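Local structure of hypothetical protein (Deinococcus radiodurans, 1U5K) at residues A[22-27]-A[33-38]. The protein probably takes part in DNA repair and in recombination by the RecF pathway, and carries a bound zinc ion. Sequence-based numbering, arbitrary orientation.
Sequences DIIVTL and KLKAIA
Ile23, Val25 and Leu27 pair with Ala38, Ala36 and Leu34 as the hydrogen-bonded rungs of an antiparallel hairpin, a compact example of how one ladder can separate a largely buried, apolar face from one that opens to solvent at Lys35. Six backbone bonds join the strands, among them Val25 N to Ala36 O at 2.8 Å and Leu27 N to Leu34 O at 2.7 Å. Weaker CA-H...O contacts fill the intervals, such as Thr26 CA to Leu34 O at 3.3 Å.

The face carrying these six residues has the more widely spaced cross-strand pairs: Ile23 CB lies 4.4 Å from Ala38 CB. Leu27 CD1 stands 4.3 Å from Leu34 CD2. The other face makes closer side-chain contacts at its Ile24-Ile37 end and turns to solvent at Lys35. There Ile37, with CG1 anti to its backbone N (chi1 179°), extends CD1 to 3.9 Å from Ile24 CG1 and 3.7 Å from Asp22 CB. On its way to Ile24 the extended Lys35 chain passes Thr26, whose OG1 lies beside its CG and CD, and its aliphatic CE then touches Ile24 CG2 at 3.8 Å. Truncating Ile24 to an alanine would probably strip Ile37 CD1 and the Lys35 chain of their shared apolar neighbour, leaving the lysine freer to swing.

Asp22 OD1 accepts a hydrogen bond from Gly40 N, while Lys33 NZ bridges to Asp100 in helix 86-102 and bonds to Phe103 O. Within the N-terminal OB domain, the hairpin is flanked by strand 5-17, which bonds to Ile24 and Thr26, and by strand 69-78, which bonds to Ile37.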
ATOM      1  N   ASP A  22      -6.442 -16.730 -14.488  1.00 38.04           N
ATOM      2  CA  ASP A  22      -6.042 -15.704 -15.442  1.00 37.40           C
ATOM      3  C   ASP A  22      -4.858 -14.905 -14.885  1.00 35.84           C
ATOM      4  O   ASP A  22      -4.628 -14.858 -13.673  1.00 34.41           O
ATOM      5  CB  ASP A  22      -7.207 -14.757 -15.737  1.00 37.70           C
ATOM      6  CG  ASP A  22      -8.474 -15.479 -16.184  1.00 41.54           C
ATOM      7  OD1 ASP A  22      -8.383 -16.487 -16.919  1.00 43.88           O
ATOM      8  OD2 ASP A  22      -9.618 -15.106 -15.837  1.00 48.36           O
ATOM      9  N   ILE A  23      -4.109 -14.269 -15.778  1.00 33.94           N
ATOM     10  CA  ILE A  23      -3.010 -13.391 -15.387  1.00 33.27           C
ATOM     11  C   ILE A  23      -3.307 -11.999 -15.913  1.00 31.16           C
ATOM     12  O   ILE A  23      -3.481 -11.831 -17.112  1.00 30.59           O
ATOM     13  CB  ILE A  23      -1.655 -13.869 -15.923  1.00 33.89           C
ATOM     14  CG1 ILE A  23      -1.348 -15.303 -15.509  1.00 36.14           C
ATOM     15  CG2 ILE A  23      -0.548 -12.943 -15.444  1.00 36.04           C
ATOM     16  CD1 ILE A  23      -0.320 -15.958 -16.410  1.00 38.89           C
ATOM     17  N   ILE A  24      -3.462 -11.034 -15.017  1.00 29.73           N
ATOM     18  CA  ILE A  24      -3.722  -9.647 -15.359  1.00 29.97           C
ATOM     19  C   ILE A  24      -2.411  -8.886 -15.166  1.00 29.72           C
ATOM     20  O   ILE A  24      -1.809  -8.893 -14.091  1.00 28.09           O
ATOM     21  CB  ILE A  24      -4.813  -9.057 -14.461  1.00 29.78           C
ATOM     22  CG1 ILE A  24      -6.170  -9.731 -14.685  1.00 32.88           C
ATOM     23  CG2 ILE A  24      -4.905  -7.561 -14.677  1.00 31.69           C
ATOM     24  CD1 ILE A  24      -7.268  -9.171 -13.799  1.00 34.66           C
ATOM     25  N   VAL A  25      -1.963  -8.228 -16.225  1.00 29.44           N
ATOM     26  CA  VAL A  25      -0.700  -7.512 -16.171  1.00 29.52           C
ATOM     27  C   VAL A  25      -0.883  -6.057 -16.517  1.00 28.45           C
ATOM     28  O   VAL A  25      -1.741  -5.681 -17.310  1.00 28.37           O
ATOM     29  CB  VAL A  25       0.368  -8.077 -17.106  1.00 30.30           C
ATOM     30  CG1 VAL A  25       0.960  -9.325 -16.497  1.00 32.85           C
ATOM     31  CG2 VAL A  25      -0.175  -8.303 -18.501  1.00 32.90           C
ATOM     32  N   THR A  26      -0.069  -5.235 -15.868  1.00 27.49           N
ATOM     33  CA  THR A  26       0.089  -3.869 -16.311  1.00 26.45           C
ATOM     34  C   THR A  26       1.473  -3.749 -16.934  1.00 25.45           C
ATOM     35  O   THR A  26       2.456  -4.247 -16.391  1.00 25.24           O
ATOM     36  CB  THR A  26      -0.118  -2.931 -15.140  1.00 26.73           C
ATOM     37  OG1 THR A  26      -1.471  -3.039 -14.694  1.00 30.51           O
ATOM     38  CG2 THR A  26      -0.003  -1.483 -15.580  1.00 28.05           C
ATOM     39  N   LEU A  27       1.533  -3.074 -18.073  1.00 24.49           N
ATOM     40  CA  LEU A  27       2.786  -2.830 -18.754  1.00 25.24           C
ATOM     41  C   LEU A  27       3.005  -1.341 -18.934  1.00 25.09           C
ATOM     42  O   LEU A  27       2.087  -0.559 -19.194  1.00 25.27           O
ATOM     43  CB  LEU A  27       2.815  -3.489 -20.128  1.00 27.16           C
ATOM     44  CG  LEU A  27       2.457  -4.953 -20.374  1.00 31.57           C
ATOM     45  CD1 LEU A  27       2.890  -5.228 -21.802  1.00 38.23           C
ATOM     46  CD2 LEU A  27       3.160  -5.878 -19.465  1.00 36.15           C
ATOM     47  N   LYS A  33       0.640   3.454 -20.821  1.00 29.49           N
ATOM     48  CA  LYS A  33       0.362   2.357 -19.910  1.00 30.72           C
ATOM     49  C   LYS A  33      -0.635   1.406 -20.558  1.00 31.05           C
ATOM     50  O   LYS A  33      -1.562   1.889 -21.202  1.00 31.15           O
ATOM     51  CB  LYS A  33      -0.276   2.907 -18.641  1.00 30.87           C
ATOM     52  CG  LYS A  33       0.584   3.727 -17.689  1.00 33.35           C
ATOM     53  CD  LYS A  33      -0.309   4.034 -16.480  1.00 34.92           C
ATOM     54  CE  LYS A  33       0.090   5.268 -15.721  1.00 35.14           C
ATOM     55  NZ  LYS A  33      -0.318   5.216 -14.278  1.00 30.66           N
ATOM     56  N   LEU A  34      -0.507   0.102 -20.314  1.00 30.57           N
ATOM     57  CA  LEU A  34      -1.380  -0.920 -20.867  1.00 30.52           C
ATOM     58  C   LEU A  34      -1.727  -1.943 -19.789  1.00 31.12           C
ATOM     59  O   LEU A  34      -0.836  -2.491 -19.154  1.00 30.94           O
ATOM     60  CB  LEU A  34      -0.697  -1.638 -22.038  1.00 30.93           C
ATOM     61  CG  LEU A  34      -1.378  -2.847 -22.688  1.00 32.74           C
ATOM     62  CD1 LEU A  34      -2.737  -2.486 -23.258  1.00 35.44           C
ATOM     63  CD2 LEU A  34      -0.475  -3.415 -23.767  1.00 37.41           C
ATOM     64  N   LYS A  35      -3.020  -2.171 -19.583  1.00 30.75           N
ATOM     65  CA  LYS A  35      -3.545  -3.244 -18.749  1.00 31.86           C
ATOM     66  C   LYS A  35      -4.191  -4.296 -19.645  1.00 31.11           C
ATOM     67  O   LYS A  35      -4.927  -3.966 -20.569  1.00 31.27           O
ATOM     68  CB  LYS A  35      -4.545  -2.692 -17.733  1.00 31.75           C
ATOM     69  CG  LYS A  35      -4.901  -3.664 -16.611  1.00 35.30           C
ATOM     70  CD  LYS A  35      -5.396  -2.953 -15.352  1.00 39.80           C
ATOM     71  CE  LYS A  35      -6.085  -3.911 -14.388  1.00 45.28           C
ATOM     72  NZ  LYS A  35      -6.927  -3.254 -13.345  1.00 47.02           N
ATOM     73  N   ALA A  36      -3.876  -5.561 -19.401  1.00 29.82           N
ATOM     74  CA  ALA A  36      -4.405  -6.660 -20.189  1.00 30.08           C
ATOM     75  C   ALA A  36      -4.435  -7.952 -19.376  1.00 30.48           C
ATOM     76  O   ALA A  36      -3.749  -8.083 -18.365  1.00 30.23           O
ATOM     77  CB  ALA A  36      -3.557  -6.867 -21.421  1.00 30.19           C
ATOM     78  N   ILE A  37      -5.229  -8.911 -19.842  1.00 31.37           N
ATOM     79  CA  ILE A  37      -5.467 -10.188 -19.180  1.00 32.01           C
ATOM     80  C   ILE A  37      -5.079 -11.335 -20.108  1.00 33.32           C
ATOM     81  O   ILE A  37      -5.496 -11.342 -21.264  1.00 33.06           O
ATOM     82  CB  ILE A  37      -6.946 -10.310 -18.751  1.00 32.07           C
ATOM     83  CG1 ILE A  37      -7.210 -11.655 -18.069  1.00 33.03           C
ATOM     84  CG2 ILE A  37      -7.918 -10.180 -19.927  1.00 31.52           C
ATOM     85  CD1 ILE A  37      -8.483 -11.638 -17.231  1.00 35.77           C
ATOM     86  N   ALA A  38      -4.270 -12.271 -19.622  1.00 35.05           N
ATOM     87  CA  ALA A  38      -3.987 -13.519 -20.312  1.00 37.81           C
ATOM     88  C   ALA A  38      -4.892 -14.589 -19.703  1.00 41.46           C
ATOM     89  O   ALA A  38      -4.682 -15.039 -18.572  1.00 40.90           O
ATOM     90  CB  ALA A  38      -2.512 -13.890 -20.195  1.00 37.84           C
TER